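Local coordinates for probable fumarate reductase Ifc3 (Shewanella frigidimarina, PDB 1QO8), which reduces fumarate to succinate in vitro, essentially unidirectionally, using FAD and four covalently bound c-type hemes, and may take part in electron transport to ferric iron, at residues 178-190 with 226-238. Numbering follows the deposited sequence.
Sequences HGVEDKVEWFIED and DDLKRSGGARVDR
Asp190 OD2 takes two sound bonds, one from the backbone N of Arg235 (2.9 Å) and a straighter one, at 164°, from Arg238 NH1 (2.7 Å). It lies in a salt-bridge network within the FAD-binding domain that joins helix 184-194 and the loop leading into it to the loop between strands 227-229 and 239-241. The other oxygen, Asp190 OD1, is gripped side-on by Arg235 through NE (2.7 Å) and NH2, so two arginines share one buried carboxylate, probably favouring its ionised form. Arg235 bends at chi3 (61°), which turns its guanidinium over one face of the Trp186 indole, planes 26° apart, in an off-centre cation-pi stack. End-on, its NH2 (2.9 Å) and NH1 both reach Glu189 OE1 from one face of that carboxylate. A leucine in place of Arg235 would probably leave Glu189 without this salt-bridge partner, Asp190 OD1 without its two side-chain donors and one indole face without the guanidinium. Arg238 spans two acids: beyond Asp190, its NE and NH2 clasp Asp182 side-on, and Gln175 of the preceding helix also binds Asp182 OD2. Farther along, Leu228 CB sits over one face of the His178 ring, whose ND1 bonds to Gln174 O, while Leu228 CD2 meets Val180 CG2 tip to tip at 4.0 Å.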
# COMPACT_ATOMS: atom_id res chain seq x y z
N HIS A 178 -1.97 29.99 -31.43
CA HIS A 178 -3.31 30.32 -30.95
C HIS A 178 -3.28 31.51 -29.99
O HIS A 178 -4.27 31.72 -29.30
CB HIS A 178 -4.03 29.18 -30.25
CG HIS A 178 -4.34 27.96 -31.05
ND1 HIS A 178 -3.36 27.04 -31.39
CD2 HIS A 178 -5.50 27.49 -31.57
CE1 HIS A 178 -3.91 26.07 -32.08
NE2 HIS A 178 -5.20 26.31 -32.21
N GLY A 179 -2.18 32.21 -29.85
CA GLY A 179 -2.10 33.36 -28.97
C GLY A 179 -2.20 33.01 -27.49
O GLY A 179 -2.65 33.81 -26.67
N VAL A 180 -1.80 31.79 -27.15
CA VAL A 180 -1.85 31.36 -25.76
C VAL A 180 -0.48 31.53 -25.11
O VAL A 180 0.54 30.99 -25.55
CB VAL A 180 -2.37 29.91 -25.68
CG1 VAL A 180 -2.08 29.35 -24.31
CG2 VAL A 180 -3.85 29.83 -26.01
N GLU A 181 -0.43 32.33 -24.06
CA GLU A 181 0.77 32.46 -23.25
C GLU A 181 0.75 31.42 -22.13
O GLU A 181 -0.28 31.20 -21.51
CB GLU A 181 0.87 33.87 -22.72
CG GLU A 181 0.52 34.23 -21.30
CD GLU A 181 0.63 35.73 -21.05
OE1 GLU A 181 0.36 36.52 -22.00
OE2 GLU A 181 0.95 36.13 -19.90
N ASP A 182 1.85 30.72 -21.89
CA ASP A 182 1.90 29.69 -20.86
C ASP A 182 3.33 29.71 -20.34
O ASP A 182 4.18 30.33 -20.98
CB ASP A 182 1.52 28.35 -21.44
CG ASP A 182 1.32 27.19 -20.48
OD1 ASP A 182 1.22 27.45 -19.25
OD2 ASP A 182 1.22 26.03 -20.99
N LYS A 183 3.61 29.19 -19.16
CA LYS A 183 4.94 29.19 -18.59
C LYS A 183 5.13 27.83 -17.90
O LYS A 183 4.16 27.28 -17.36
CB LYS A 183 5.21 30.24 -17.50
CG LYS A 183 4.94 31.67 -17.93
CD LYS A 183 5.11 32.69 -16.82
CE LYS A 183 4.55 34.05 -17.25
NZ LYS A 183 5.63 34.88 -17.87
N VAL A 184 6.34 27.36 -17.93
CA VAL A 184 6.69 26.11 -17.30
C VAL A 184 6.25 26.08 -15.84
O VAL A 184 5.72 25.05 -15.39
CB VAL A 184 8.19 25.87 -17.42
CG1 VAL A 184 8.66 24.75 -16.50
CG2 VAL A 184 8.57 25.50 -18.83
N GLU A 185 6.37 27.19 -15.12
CA GLU A 185 6.03 27.25 -13.71
C GLU A 185 4.53 27.11 -13.59
O GLU A 185 4.10 26.57 -12.59
CB GLU A 185 6.52 28.52 -12.99
CG GLU A 185 6.73 29.73 -13.90
CD GLU A 185 7.94 29.55 -14.81
OE1 GLU A 185 9.09 29.43 -14.32
OE2 GLU A 185 7.76 29.50 -16.03
N TRP A 186 3.74 27.61 -14.54
CA TRP A 186 2.30 27.43 -14.48
C TRP A 186 1.91 25.96 -14.62
O TRP A 186 1.05 25.44 -13.90
CB TRP A 186 1.67 28.32 -15.54
CG TRP A 186 1.81 29.79 -15.22
CD1 TRP A 186 2.35 30.38 -14.12
CD2 TRP A 186 1.35 30.87 -16.04
NE1 TRP A 186 2.29 31.74 -14.19
CE2 TRP A 186 1.66 32.07 -15.37
CE3 TRP A 186 0.74 30.94 -17.30
CZ2 TRP A 186 1.37 33.33 -15.92
CZ3 TRP A 186 0.44 32.19 -17.83
CH2 TRP A 186 0.76 33.37 -17.14
N PHE A 187 2.52 25.31 -15.60
CA PHE A 187 2.34 23.85 -15.78
C PHE A 187 2.69 23.12 -14.48
O PHE A 187 1.99 22.23 -13.98
CB PHE A 187 3.25 23.37 -16.93
CG PHE A 187 3.10 21.94 -17.36
CD1 PHE A 187 3.31 20.89 -16.49
CD2 PHE A 187 2.71 21.61 -18.64
CE1 PHE A 187 3.16 19.56 -16.87
CE2 PHE A 187 2.55 20.29 -19.05
CZ PHE A 187 2.75 19.25 -18.16
N ILE A 188 3.87 23.44 -13.93
CA ILE A 188 4.34 22.85 -12.68
C ILE A 188 3.41 23.07 -11.53
O ILE A 188 2.91 22.06 -11.00
CB ILE A 188 5.78 23.26 -12.37
CG1 ILE A 188 6.69 22.64 -13.44
CG2 ILE A 188 6.29 22.84 -10.99
CD1 ILE A 188 8.04 23.35 -13.49
N GLU A 189 3.02 24.31 -11.24
CA GLU A 189 2.08 24.59 -10.17
C GLU A 189 0.72 23.95 -10.36
O GLU A 189 0.02 23.52 -9.42
CB GLU A 189 1.85 26.12 -10.14
CG GLU A 189 3.02 26.99 -9.78
CD GLU A 189 2.72 28.49 -9.88
OE1 GLU A 189 1.56 28.96 -9.97
OE2 GLU A 189 3.74 29.22 -9.86
N ASP A 190 0.19 24.02 -11.61
CA ASP A 190 -1.10 23.41 -11.89
C ASP A 190 -1.09 21.93 -11.54
O ASP A 190 -2.05 21.36 -11.00
CB ASP A 190 -1.44 23.58 -13.40
CG ASP A 190 -1.89 24.97 -13.84
OD1 ASP A 190 -1.92 25.94 -13.06
OD2 ASP A 190 -2.20 25.18 -15.04
N ASP A 226 -2.36 19.13 -33.69
CA ASP A 226 -2.56 20.56 -33.87
C ASP A 226 -3.70 21.19 -33.10
O ASP A 226 -3.71 22.44 -33.02
CB ASP A 226 -2.72 20.90 -35.39
CG ASP A 226 -1.41 20.82 -36.15
OD1 ASP A 226 -0.27 20.90 -35.65
OD2 ASP A 226 -1.46 20.66 -37.38
N ASP A 227 -4.73 20.48 -32.64
CA ASP A 227 -5.82 21.09 -31.92
C ASP A 227 -5.38 21.40 -30.49
O ASP A 227 -4.66 20.62 -29.87
CB ASP A 227 -7.08 20.27 -31.96
CG ASP A 227 -8.38 20.57 -31.23
OD1 ASP A 227 -8.59 20.29 -30.01
OD2 ASP A 227 -9.40 21.00 -31.86
N LEU A 228 -5.73 22.60 -30.02
CA LEU A 228 -5.33 23.06 -28.69
C LEU A 228 -6.57 23.38 -27.86
O LEU A 228 -7.38 24.23 -28.25
CB LEU A 228 -4.42 24.29 -28.75
CG LEU A 228 -3.96 24.83 -27.40
CD1 LEU A 228 -2.97 23.92 -26.69
CD2 LEU A 228 -3.28 26.21 -27.51
N LYS A 229 -6.72 22.76 -26.71
CA LYS A 229 -7.83 22.96 -25.83
C LYS A 229 -7.33 22.99 -24.37
O LYS A 229 -6.17 22.70 -24.04
CB LYS A 229 -8.95 21.88 -25.86
CG LYS A 229 -9.78 21.93 -27.15
CD LYS A 229 -11.07 21.13 -26.96
CE LYS A 229 -12.12 21.48 -28.02
NZ LYS A 229 -11.81 20.69 -29.27
N ARG A 230 -8.33 23.36 -23.56
CA ARG A 230 -8.11 23.54 -22.17
C ARG A 230 -8.68 22.32 -21.47
O ARG A 230 -9.76 21.89 -21.87
CB ARG A 230 -8.80 24.81 -21.59
CG ARG A 230 -8.33 24.91 -20.12
CD ARG A 230 -8.56 26.28 -19.51
NE ARG A 230 -8.01 27.38 -20.26
CZ ARG A 230 -8.26 28.66 -19.93
NH1 ARG A 230 -9.02 28.95 -18.87
NH2 ARG A 230 -7.75 29.66 -20.63
N SER A 231 -7.96 21.85 -20.45
CA SER A 231 -8.47 20.76 -19.67
C SER A 231 -8.51 21.17 -18.19
O SER A 231 -7.75 22.04 -17.79
CB SER A 231 -7.51 19.56 -19.69
OG SER A 231 -7.39 18.97 -20.96
N GLY A 232 -9.30 20.40 -17.48
CA GLY A 232 -9.56 20.59 -16.06
C GLY A 232 -8.31 20.71 -15.24
O GLY A 232 -7.34 20.00 -15.47
N GLY A 233 -8.21 21.80 -14.46
CA GLY A 233 -7.07 22.03 -13.60
C GLY A 233 -6.00 22.84 -14.29
O GLY A 233 -4.98 23.18 -13.68
N ALA A 234 -6.18 23.10 -15.59
CA ALA A 234 -5.13 23.86 -16.28
C ALA A 234 -5.62 25.33 -16.34
O ALA A 234 -6.83 25.57 -16.54
CB ALA A 234 -4.90 23.35 -17.65
N ARG A 235 -4.66 26.23 -16.20
CA ARG A 235 -5.10 27.63 -16.10
C ARG A 235 -5.11 28.27 -17.48
O ARG A 235 -5.75 29.29 -17.65
CB ARG A 235 -4.18 28.35 -15.10
CG ARG A 235 -2.88 28.77 -15.68
CD ARG A 235 -1.95 29.46 -14.67
NE ARG A 235 -1.66 28.53 -13.57
CZ ARG A 235 -0.82 28.79 -12.56
NH1 ARG A 235 -0.19 29.96 -12.56
NH2 ARG A 235 -0.58 27.93 -11.58
N VAL A 236 -4.40 27.75 -18.45
CA VAL A 236 -4.49 28.10 -19.86
C VAL A 236 -4.55 26.81 -20.71
O VAL A 236 -4.48 25.67 -20.20
CB VAL A 236 -3.30 28.94 -20.35
CG1 VAL A 236 -3.67 29.54 -21.72
CG2 VAL A 236 -2.92 30.18 -19.55
N ASP A 237 -4.76 26.96 -22.02
CA ASP A 237 -5.01 25.87 -22.93
C ASP A 237 -3.67 25.18 -23.22
O ASP A 237 -2.78 25.91 -23.60
CB ASP A 237 -5.53 26.41 -24.27
CG ASP A 237 -6.90 27.03 -24.15
OD1 ASP A 237 -7.30 27.48 -23.05
OD2 ASP A 237 -7.54 27.04 -25.23
N ARG A 238 -3.53 23.91 -22.91
CA ARG A 238 -2.22 23.24 -23.03
C ARG A 238 -2.32 21.84 -23.59
O ARG A 238 -1.40 21.06 -23.75
CB ARG A 238 -1.85 23.00 -21.54
CG ARG A 238 -0.45 23.39 -21.19
CD ARG A 238 -0.23 23.11 -19.70
NE ARG A 238 0.10 24.40 -19.10
CZ ARG A 238 -0.53 24.75 -17.97
NH1 ARG A 238 -1.43 24.00 -17.34
NH2 ARG A 238 -0.23 25.95 -17.50
O HOH W 1 -4.69 22.48 -10.88